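Local coordinates for protein octenoyl-CoA reductase/carboxylase (Streptomyces sp., PDB 4A0S) that reductively carboxylates 2-octenoyl-CoA with NADPH as the reductant, making an unusual extender unit for the polyketide synthase of cinnabaramide biosynthesis, at residues A[89-94]-A[106-111]; A[225-229]-A[311-315]; A[115-121]-A[133-139]. One frame throughout, in Å; residues are numbered along the deposited sequence.

Contact 1 of 3, residues A[89-94]-A[106-111]; sequences TFHFLK and HDQPYH. With CO8 (octanoyl-coenzyme A), chain E.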
# COMPACT_ATOMS: atom_id res chain seq x y z
N THR A 89 9.94 25.90 -23.13
CA THR A 89 8.83 26.09 -22.19
C THR A 89 7.63 26.81 -22.81
O THR A 89 6.50 26.62 -22.40
CB THR A 89 9.25 26.85 -20.92
OG1 THR A 89 9.96 28.04 -21.28
CG2 THR A 89 10.13 25.98 -20.06
N PHE A 90 7.88 27.63 -23.83
CA PHE A 90 6.77 28.32 -24.49
C PHE A 90 5.72 27.35 -25.04
O PHE A 90 4.53 27.67 -25.05
CB PHE A 90 7.30 29.28 -25.53
CG PHE A 90 8.07 30.41 -24.91
CD1 PHE A 90 7.40 31.52 -24.42
CD2 PHE A 90 9.44 30.32 -24.75
CE1 PHE A 90 8.08 32.54 -23.82
CE2 PHE A 90 10.13 31.35 -24.13
CZ PHE A 90 9.45 32.47 -23.67
N HIS A 91 6.15 26.17 -25.45
CA HIS A 91 5.22 25.14 -25.89
C HIS A 91 4.31 24.75 -24.73
O HIS A 91 3.11 24.54 -24.92
CB HIS A 91 5.97 23.91 -26.43
CG HIS A 91 5.09 22.72 -26.65
ND1 HIS A 91 4.19 22.64 -27.70
CD2 HIS A 91 4.96 21.57 -25.95
CE1 HIS A 91 3.55 21.48 -27.63
NE2 HIS A 91 4.00 20.82 -26.58
N PHE A 92 4.88 24.67 -23.52
CA PHE A 92 4.09 24.34 -22.33
C PHE A 92 3.15 25.45 -21.94
O PHE A 92 1.99 25.20 -21.58
CB PHE A 92 4.99 23.97 -21.14
CG PHE A 92 6.04 22.95 -21.49
CD1 PHE A 92 5.71 21.82 -22.24
CD2 PHE A 92 7.35 23.13 -21.08
CE1 PHE A 92 6.69 20.89 -22.58
CE2 PHE A 92 8.34 22.20 -21.41
CZ PHE A 92 8.01 21.08 -22.16
N LEU A 93 3.64 26.68 -22.06
CA LEU A 93 2.85 27.85 -21.74
C LEU A 93 1.65 27.89 -22.66
O LEU A 93 0.54 28.20 -22.23
CB LEU A 93 3.70 29.12 -21.86
CG LEU A 93 4.88 29.23 -20.89
CD1 LEU A 93 5.61 30.55 -21.09
CD2 LEU A 93 4.43 29.09 -19.43
N LYS A 94 1.87 27.55 -23.93
CA LYS A 94 0.79 27.54 -24.90
C LYS A 94 -0.20 26.42 -24.63
O LYS A 94 -1.41 26.61 -24.76
CB LYS A 94 1.36 27.46 -26.32
CG LYS A 94 2.02 28.76 -26.75
CD LYS A 94 2.44 28.75 -28.21
CE LYS A 94 2.62 30.19 -28.72
NZ LYS A 94 1.37 31.03 -28.68
N HIS A 106 -0.88 32.67 -19.07
CA HIS A 106 0.42 32.03 -19.10
C HIS A 106 1.13 32.13 -20.44
O HIS A 106 2.35 32.05 -20.50
CB HIS A 106 0.30 30.57 -18.68
CG HIS A 106 -0.06 30.45 -17.25
ND1 HIS A 106 0.87 30.59 -16.25
CD2 HIS A 106 -1.26 30.35 -16.65
CE1 HIS A 106 0.27 30.52 -15.08
NE2 HIS A 106 -1.03 30.39 -15.30
N ASP A 107 0.34 32.35 -21.49
CA ASP A 107 0.90 32.39 -22.82
C ASP A 107 1.30 33.83 -23.12
O ASP A 107 0.47 34.69 -23.43
CB ASP A 107 -0.07 31.78 -23.83
CG ASP A 107 0.39 31.94 -25.26
OD1 ASP A 107 1.60 32.18 -25.51
OD2 ASP A 107 -0.47 31.78 -26.15
N GLN A 108 2.60 34.07 -22.98
CA GLN A 108 3.20 35.37 -23.09
C GLN A 108 4.48 35.24 -23.91
O GLN A 108 5.06 34.14 -23.96
CB GLN A 108 3.53 35.91 -21.69
CG GLN A 108 2.32 36.20 -20.81
CD GLN A 108 1.33 37.17 -21.45
OE1 GLN A 108 1.71 37.98 -22.31
NE2 GLN A 108 0.06 37.09 -21.06
N PRO A 109 4.93 36.34 -24.57
CA PRO A 109 6.19 36.34 -25.31
C PRO A 109 7.41 36.27 -24.39
O PRO A 109 8.55 36.19 -24.86
CB PRO A 109 6.17 37.68 -26.07
CG PRO A 109 4.90 38.37 -25.73
CD PRO A 109 4.29 37.67 -24.56
N TYR A 110 7.16 36.31 -23.09
CA TYR A 110 8.19 36.18 -22.07
C TYR A 110 7.77 35.03 -21.17
O TYR A 110 6.58 34.73 -21.04
CB TYR A 110 8.30 37.47 -21.25
CG TYR A 110 7.01 37.89 -20.58
CD1 TYR A 110 6.05 38.64 -21.26
CD2 TYR A 110 6.74 37.51 -19.26
CE1 TYR A 110 4.84 39.01 -20.64
CE2 TYR A 110 5.55 37.87 -18.63
CZ TYR A 110 4.61 38.62 -19.32
OH TYR A 110 3.45 38.97 -18.68
N HIS A 111 8.76 34.38 -20.57
CA HIS A 111 8.47 33.38 -19.59
C HIS A 111 9.26 33.65 -18.33
O HIS A 111 10.49 33.55 -18.34
CB HIS A 111 8.79 31.99 -20.11
CG HIS A 111 8.43 30.91 -19.16
ND1 HIS A 111 8.77 29.59 -19.36
CD2 HIS A 111 7.73 30.95 -17.99
CE1 HIS A 111 8.30 28.87 -18.36
NE2 HIS A 111 7.67 29.67 -17.52
N1A CO8 E . 10.24 23.87 -30.40
C2A CO8 E . 8.92 24.02 -30.27
N3A CO8 E . 8.13 22.99 -29.98
C4A CO8 E . 8.67 21.77 -29.79
C5A CO8 E . 10.04 21.56 -29.90
C6A CO8 E . 10.84 22.66 -30.22
N6A CO8 E . 12.16 22.52 -30.33
N7A CO8 E . 10.29 20.28 -29.67
C8A CO8 E . 9.12 19.68 -29.42
N9A CO8 E . 8.14 20.59 -29.49
C1B CO8 E . 6.68 20.40 -29.29
C2B CO8 E . 6.04 19.71 -30.51
O2B CO8 E . 4.74 20.28 -30.77
C3B CO8 E . 5.91 18.27 -30.00
O3B CO8 E . 4.86 17.60 -30.67
P3B CO8 E . 5.32 16.57 -31.84
O7A CO8 E . 4.46 16.98 -33.16
O8A CO8 E . 6.86 16.90 -32.31
O9A CO8 E . 5.17 15.16 -31.42
C4B CO8 E . 5.60 18.45 -28.52
O4B CO8 E . 6.42 19.56 -28.12
C5B CO8 E . 6.13 17.28 -27.68
O5B CO8 E . 5.92 17.57 -26.28
P1A CO8 E . 4.41 17.49 -25.65
O1A CO8 E . 4.57 17.87 -24.05
O2A CO8 E . 3.42 18.42 -26.29
O3A CO8 E . 3.90 15.94 -25.91
P2A CO8 E . 4.07 14.63 -24.94
O4A CO8 E . 4.34 13.38 -25.90
O5A CO8 E . 2.91 14.39 -24.02
O6A CO8 E . 5.46 14.83 -24.11
CBP CO8 E . 6.94 14.86 -22.14
CCP CO8 E . 5.56 14.45 -22.72
CDP CO8 E . 7.97 13.92 -22.79
CEP CO8 E . 6.90 14.59 -20.64
CAP CO8 E . 7.22 16.37 -22.46
OAP CO8 E . 6.12 17.25 -22.08
C9P CO8 E . 8.57 16.89 -21.89
O9P CO8 E . 9.63 16.57 -22.44
N8P CO8 E . 8.50 17.73 -20.82
C7P CO8 E . 9.70 18.38 -20.23
C6P CO8 E . 10.23 17.73 -18.93
C5P CO8 E . 11.78 17.69 -18.98
O5P CO8 E . 12.34 17.03 -19.86
N4P CO8 E . 12.52 18.47 -18.20
C3P CO8 E . 12.15 19.21 -16.99
C2P CO8 E . 12.92 18.42 -15.92
S1P CO8 E . 11.80 17.76 -14.63
C1' CO8 E . 12.15 18.92 -13.39
O1' CO8 E . 13.24 19.51 -13.31
C2' CO8 E . 11.10 19.14 -12.53
C3' CO8 E . 11.17 20.00 -11.46
C4' CO8 E . 10.06 20.13 -10.62
C5' CO8 E . 8.74 19.60 -11.16
C6' CO8 E . 7.68 20.02 -10.12
C7' CO8 E . 6.38 19.34 -10.43
C8' CO8 E . 5.33 19.88 -9.46
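Thr-89 and His-111 join helix 89-97 to strand 110-112 through a hydrogen bond of 2.7 Å between Thr-89 OG1 and His-111 ND1. The hydroxyl meets the imidazole at its edge, in the ring plane, while Leu-93 presses on a face: its CD1 stands 3.7 Å from the centroid of the His-111 ring, 23° off the normal, a CH-pi contact. With CG anti to the backbone N (chi1 -176°), the His-111 side chain reaches across to the helix and meets both residues, one turn apart. The Phe-90 ring passes the His-111 side chain running the other way, CZ lying 3.7 Å from His-111 CB, and turns an edge to the loop, where CE1 is 3.4 Å from Gln-108 O. At the outer margin Lys-94 bends at its last torsion and sets NZ 3.2 Å from Asp-107 OD2, a salt bridge on the syn side of the carboxylate with a longer, weak second bond to OD1.

In the next shell, the opposite nitrogen of His-111, NE2, is bonded to Thr-168 O, so the imidazole is gripped at both ends and its rotation is fixed. Another side of the same helix serves the ligand. The bond from His-91 NE2 to O2A of the octanoyl-coenzyme A diphosphate measures 2.5 Å, a length too short to be taken at face value, and Phe-92 CZ is 3.6 Å from N8P. Tyr-349, Arg-286 and Arg-293 of the second subunit bind the same ligand. The arrangement is a helix packed on a strand and the loop leading into it within the GroES-like domain, forming one wall of a coenzyme A site shared between subunits.

Contact 2 of 3, residues A[225-229]-A[311-315]; sequences LIWGA and FEHTG. With NAP (NADP nicotinamide-adenine-dinucleotide phosphate), chain F.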
# COMPACT_ATOMS: atom_id res chain seq x y z
N LEU A 225 20.75 4.28 -2.18
CA LEU A 225 21.83 4.74 -3.02
C LEU A 225 21.36 6.01 -3.68
O LEU A 225 20.32 6.03 -4.33
CB LEU A 225 22.16 3.70 -4.07
CG LEU A 225 23.35 4.03 -4.96
CD1 LEU A 225 24.64 3.93 -4.16
CD2 LEU A 225 23.38 3.08 -6.13
N ILE A 226 22.12 7.07 -3.50
CA ILE A 226 21.69 8.35 -3.99
C ILE A 226 22.67 8.79 -5.06
O ILE A 226 23.82 9.10 -4.77
CB ILE A 226 21.64 9.39 -2.86
CG1 ILE A 226 20.71 8.89 -1.75
CG2 ILE A 226 21.18 10.76 -3.42
CD1 ILE A 226 20.89 9.56 -0.45
N TRP A 227 22.20 8.80 -6.30
CA TRP A 227 22.96 9.37 -7.40
C TRP A 227 23.02 10.88 -7.33
O TRP A 227 22.17 11.52 -6.70
CB TRP A 227 22.33 8.97 -8.72
CG TRP A 227 22.48 7.54 -9.01
CD1 TRP A 227 21.50 6.59 -8.94
CD2 TRP A 227 23.66 6.88 -9.42
NE1 TRP A 227 22.01 5.37 -9.28
CE2 TRP A 227 23.33 5.51 -9.59
CE3 TRP A 227 24.98 7.29 -9.68
CZ2 TRP A 227 24.27 4.56 -10.01
CZ3 TRP A 227 25.91 6.35 -10.09
CH2 TRP A 227 25.55 5.00 -10.25
N GLY A 228 24.03 11.46 -7.99
CA GLY A 228 24.17 12.91 -8.04
C GLY A 228 23.89 13.51 -6.68
O GLY A 228 23.13 14.48 -6.57
N ALA A 229 24.50 12.92 -5.66
CA ALA A 229 24.05 13.11 -4.28
C ALA A 229 24.31 14.50 -3.70
O ALA A 229 23.65 14.91 -2.77
CB ALA A 229 24.64 12.04 -3.38
N PHE A 311 17.99 6.14 -5.68
CA PHE A 311 17.45 7.46 -5.90
C PHE A 311 18.06 7.96 -7.21
O PHE A 311 19.23 8.31 -7.27
CB PHE A 311 17.83 8.35 -4.72
CG PHE A 311 17.24 9.72 -4.76
CD1 PHE A 311 17.90 10.77 -5.38
CD2 PHE A 311 16.02 9.97 -4.14
CE1 PHE A 311 17.35 12.05 -5.40
CE2 PHE A 311 15.47 11.24 -4.14
CZ PHE A 311 16.14 12.29 -4.79
N GLU A 312 17.24 7.90 -8.26
CA GLU A 312 17.66 8.26 -9.59
C GLU A 312 17.23 9.64 -10.03
O GLU A 312 16.23 10.18 -9.57
CB GLU A 312 17.11 7.24 -10.59
CG GLU A 312 18.10 6.22 -10.96
CD GLU A 312 19.12 6.75 -11.95
OE1 GLU A 312 18.91 7.84 -12.49
OE2 GLU A 312 20.11 6.05 -12.20
N HIS A 313 18.00 10.21 -10.95
CA HIS A 313 17.65 11.46 -11.61
C HIS A 313 18.77 11.80 -12.58
O HIS A 313 18.61 12.63 -13.46
CB HIS A 313 17.49 12.58 -10.60
CG HIS A 313 18.67 12.75 -9.71
ND1 HIS A 313 19.72 13.59 -10.01
CD2 HIS A 313 18.97 12.19 -8.51
CE1 HIS A 313 20.61 13.55 -9.03
NE2 HIS A 313 20.17 12.70 -8.11
N THR A 314 19.91 11.13 -12.41
CA THR A 314 21.08 11.35 -13.24
C THR A 314 20.83 10.82 -14.63
O THR A 314 21.42 11.32 -15.57
CB THR A 314 22.32 10.68 -12.65
OG1 THR A 314 21.93 9.51 -11.91
CG2 THR A 314 23.02 11.65 -11.72
N GLY A 315 20.00 9.80 -14.75
CA GLY A 315 19.43 9.41 -16.04
C GLY A 315 20.04 8.21 -16.71
O GLY A 315 20.48 7.27 -16.05
PA NAP F . 21.69 19.57 -9.46
O1A NAP F . 21.58 20.42 -8.15
O2A NAP F . 22.53 20.13 -10.57
O5B NAP F . 22.28 18.21 -9.04
C5B NAP F . 22.35 17.20 -10.02
C4B NAP F . 23.47 16.27 -9.61
O4B NAP F . 23.49 15.23 -10.60
C3B NAP F . 24.86 16.94 -9.62
O3B NAP F . 25.29 16.98 -8.28
C2B NAP F . 25.76 15.94 -10.33
O2B NAP F . 26.31 14.98 -9.43
C1B NAP F . 24.84 15.21 -11.24
N9A NAP F . 24.74 15.98 -12.51
C8A NAP F . 24.81 17.31 -12.70
N7A NAP F . 24.63 17.60 -14.00
C5A NAP F . 24.46 16.44 -14.61
C6A NAP F . 24.26 16.11 -15.93
N6A NAP F . 24.18 17.07 -16.85
N1A NAP F . 24.12 14.83 -16.24
C2A NAP F . 24.16 13.88 -15.31
N3A NAP F . 24.37 14.14 -14.04
C4A NAP F . 24.52 15.42 -13.68
O3 NAP F . 20.23 19.25 -10.05
PN NAP F . 19.02 18.68 -9.16
O1N NAP F . 18.28 19.99 -8.73
O2N NAP F . 19.45 17.71 -8.09
O5D NAP F . 18.20 18.00 -10.35
C5D NAP F . 18.78 16.81 -10.88
C4D NAP F . 17.83 16.34 -11.94
O4D NAP F . 16.53 16.14 -11.26
C3D NAP F . 17.56 17.39 -13.02
O3D NAP F . 17.48 16.60 -14.23
C2D NAP F . 16.21 17.97 -12.65
O2D NAP F . 15.51 18.46 -13.82
C1D NAP F . 15.54 16.70 -12.17
N1N NAP F . 14.57 17.10 -11.18
C2N NAP F . 13.30 16.59 -11.32
C3N NAP F . 12.39 16.97 -10.37
C7N NAP F . 11.03 16.43 -10.53
O7N NAP F . 10.75 15.59 -11.39
N7N NAP F . 10.18 16.97 -9.70
C4N NAP F . 12.72 17.84 -9.32
C5N NAP F . 14.00 18.35 -9.17
C6N NAP F . 14.94 17.97 -10.11
P2B NAP F . 27.58 14.16 -9.99
O1X NAP F . 28.09 13.62 -8.54
O2X NAP F . 27.10 12.92 -10.91
O3X NAP F . 28.39 15.25 -10.65
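The Trp-227 indole and the Glu-312 carboxylate run alongside each other in one direction, the carboxylate turned 42° from the indole plane, and Glu-312 OE2 rests over one face of the indole, 3.5 Å from Trp-227 NE1. At the edge of that ring Phe-311 O approaches CD1 at 3.3 Å, and Thr-314 OG1 comes in obliquely, 3.3 Å from Trp-227 CB. The imidazole of His-313 works through its edge: NE2 donates to Trp-227 O at 2.7 Å, from well above the carbonyl plane and with the acceptor tilted 26° out of the ring, a bent bond. Gly-228 O also lies at this edge. Ile-226 CG2 makes an oblique apolar contact with Phe-311 CD1.

The two chains pair as parallel strands, Ile-226 opposite Phe-311. Phe-311 N reaches Leu-225 O at 2.7 Å, and Trp-227 N returns a longer bond to Phe-311 O. Beyond the pairing both chains turn toward NADP. Gly-228, at positive phi, brings its CA to 3.3 Å from O2B, the oxygen bearing the 2'-phosphate, while His-313 ND1 sits 3.5 Å from C5D on the nicotinamide side. Glu-312 OE1 receives Gly-315 N through its syn lone pair, bracing the turn.

This is the topological switch point of a Rossmann fold, where the chains leaving the adjacent first and fourth strands of the 3-2-1-4-5-6 sheet part to opposite sides, beside the cofactor. Ser-322 and Thr-318 of helix 316-325 hold Glu-312 OE2, and Thr-318 also bonds Thr-314 OG1. Helices 200-210 and 232-243 pack on Phe-311, with strands 247-252 and 331-334 flanking the pair.

Contact 3 of 3, residues A[115-121]-A[133-139]; sequences SDCSGVV and PGDHVIV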
# COMPACT_ATOMS: atom_id res chain seq x y z
N SER A 115 10.89 28.10 -9.87
CA SER A 115 9.93 27.07 -9.53
C SER A 115 9.80 26.86 -8.04
O SER A 115 8.98 26.07 -7.59
CB SER A 115 10.32 25.79 -10.23
OG SER A 115 10.30 26.06 -11.62
N ASP A 116 10.60 27.58 -7.28
CA ASP A 116 10.27 27.73 -5.86
C ASP A 116 10.63 29.13 -5.40
O ASP A 116 11.19 29.93 -6.16
CB ASP A 116 10.83 26.59 -4.96
CG ASP A 116 12.28 26.23 -5.25
OD1 ASP A 116 13.06 27.04 -5.79
OD2 ASP A 116 12.65 25.10 -4.90
N CYS A 117 10.26 29.45 -4.17
CA CYS A 117 10.58 30.74 -3.65
C CYS A 117 10.11 30.82 -2.24
O CYS A 117 9.35 29.96 -1.79
CB CYS A 117 9.96 31.87 -4.48
SG CYS A 117 8.32 32.34 -4.04
N SER A 118 10.61 31.83 -1.54
CA SER A 118 10.02 32.23 -0.28
C SER A 118 9.68 33.68 -0.46
O SER A 118 10.26 34.39 -1.29
CB SER A 118 11.00 32.05 0.87
OG SER A 118 12.15 32.84 0.63
N GLY A 119 8.71 34.14 0.31
CA GLY A 119 8.37 35.52 0.22
C GLY A 119 7.17 35.91 1.02
O GLY A 119 6.82 35.28 2.01
N VAL A 120 6.56 36.99 0.58
CA VAL A 120 5.51 37.60 1.33
C VAL A 120 4.27 37.72 0.45
O VAL A 120 4.34 38.20 -0.68
CB VAL A 120 5.92 38.99 1.82
CG1 VAL A 120 4.82 39.58 2.64
CG2 VAL A 120 7.22 38.90 2.62
N VAL A 121 3.14 37.28 0.99
CA VAL A 121 1.88 37.44 0.31
C VAL A 121 1.60 38.92 0.21
O VAL A 121 1.72 39.65 1.19
CB VAL A 121 0.76 36.73 1.09
CG1 VAL A 121 -0.57 36.97 0.42
CG2 VAL A 121 1.06 35.23 1.20
N PRO A 133 -2.16 39.24 2.97
CA PRO A 133 -0.95 40.02 2.72
C PRO A 133 -0.10 40.14 4.00
O PRO A 133 -0.63 40.38 5.08
CB PRO A 133 -1.51 41.37 2.29
CG PRO A 133 -2.81 41.00 1.62
CD PRO A 133 -3.36 39.93 2.48
N GLY A 134 1.22 39.97 3.85
CA GLY A 134 2.13 39.97 4.98
C GLY A 134 2.57 38.58 5.41
O GLY A 134 3.58 38.42 6.10
N ASP A 135 1.81 37.56 5.02
CA ASP A 135 2.13 36.20 5.42
C ASP A 135 3.39 35.75 4.75
O ASP A 135 3.55 35.92 3.52
CB ASP A 135 1.02 35.23 5.02
CG ASP A 135 -0.18 35.32 5.93
OD1 ASP A 135 -0.11 35.99 6.99
OD2 ASP A 135 -1.19 34.70 5.58
N HIS A 136 4.27 35.17 5.56
CA HIS A 136 5.53 34.64 5.08
C HIS A 136 5.28 33.24 4.56
O HIS A 136 4.77 32.38 5.28
CB HIS A 136 6.55 34.62 6.20
CG HIS A 136 7.10 35.97 6.53
ND1 HIS A 136 8.26 36.15 7.25
CD2 HIS A 136 6.68 37.22 6.19
CE1 HIS A 136 8.51 37.44 7.37
NE2 HIS A 136 7.57 38.11 6.73
N VAL A 137 5.63 33.04 3.31
CA VAL A 137 5.34 31.79 2.64
C VAL A 137 6.55 31.25 1.91
O VAL A 137 7.49 31.96 1.58
CB VAL A 137 4.20 31.94 1.61
CG1 VAL A 137 2.89 32.34 2.30
CG2 VAL A 137 4.57 32.96 0.54
N ILE A 138 6.51 29.95 1.67
CA ILE A 138 7.32 29.40 0.63
C ILE A 138 6.32 28.99 -0.41
O ILE A 138 5.14 28.79 -0.12
CB ILE A 138 8.16 28.24 1.11
CG1 ILE A 138 7.29 27.24 1.88
CG2 ILE A 138 9.32 28.78 1.94
CD1 ILE A 138 7.93 25.88 2.09
N VAL A 139 6.78 28.93 -1.64
CA VAL A 139 5.97 28.45 -2.72
C VAL A 139 6.68 27.21 -3.19
O VAL A 139 7.90 27.22 -3.39
CB VAL A 139 5.87 29.46 -3.86
CG1 VAL A 139 5.19 28.82 -5.07
CG2 VAL A 139 5.16 30.73 -3.39
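Strands 117-121 and 136-139 run antiparallel, their axes 4.6 Å apart at closest approach and their directions 150° from one another, with Cys-117 and Val-139, and Gly-119 and Val-137, as hydrogen-bonded pairs and Ser-118 with Ile-138, and Val-120 with His-136, as non-hydrogen-bonded ones.

Sulfur meets methyl on the side of Cys-117, Val-137 and Val-139, with Cys-117 SG 3.6 Å from Val-139 CG2. Nearby, Val-121 and Val-137 meet nearly perpendicularly, CG2 of the first touching CG1 of the second at 3.6 Å. Val-121 has CG1 anti to its own backbone N (chi1 177°), which sends that branch over Pro-133 and directs CG2 to Val-137. On the other face Val-120 straddles the turn into the second strand: CG1 packs 3.6 Å from Gly-134 CA, while CG2 runs alongside the His-136 ring and meets it obliquely, 4.0 Å from CD2. Ser-118 CB touches Ile-138 CG2, and Ser-118 OG is bonded to Trp-193 O.

The ladder is firm in its middle, where Gly-119 N to Val-137 O measures 2.8 Å. At the Cys-117 end the pair is uneven, Val-139 N bonding firmly to Cys-117 O while the return bond from Cys-117 N is weak. Past the last pair the ladder carries on into the loop: Val-121 N binds Asp-135 O, and Gly-134 N reaches Val-121 O at 2.7 Å, so the incoming chain is held before its strand begins. CA-H...O contacts such as Ser-118 CA to Val-137 O, 3.2 Å, fill the gaps between the N-H bonds.

The hairpin belongs to the sheet of the GroES-like domain. Strand 64-73 pairs with 117-124 along its other edge, and 184-186 with 136-139. Helix 193-197 packs against Ser-118, Val-120 and Ile-138, while Val-69 touches Cys-117, Val-67 touches Val-137 and Val-65 touches Val-121.

Overall arrangement
From the N terminus, the chain closes three loops in succession, and none nests within or crosses another. Contact 1 comes first, bringing the chain back after an 11-residue excursion between 94 and 106. Only three residues later contact 3 opens and folds the next 11-residue link into a hairpin, so strand 110-112 leads into strand 117-124; the centres of contacts 1 and 3 are about 23 Å apart. Contact 2 follows much later and spans 81 intervening residues, rich in helix, to bring two strands together beside NADP. It lies across the chain's centre from contact 3, with nearest atoms about 13 Å apart. Contacts 1 and 3 are thus local closures within the GroES-like region, and contact 2 a long-range one within the Rossmann sheet.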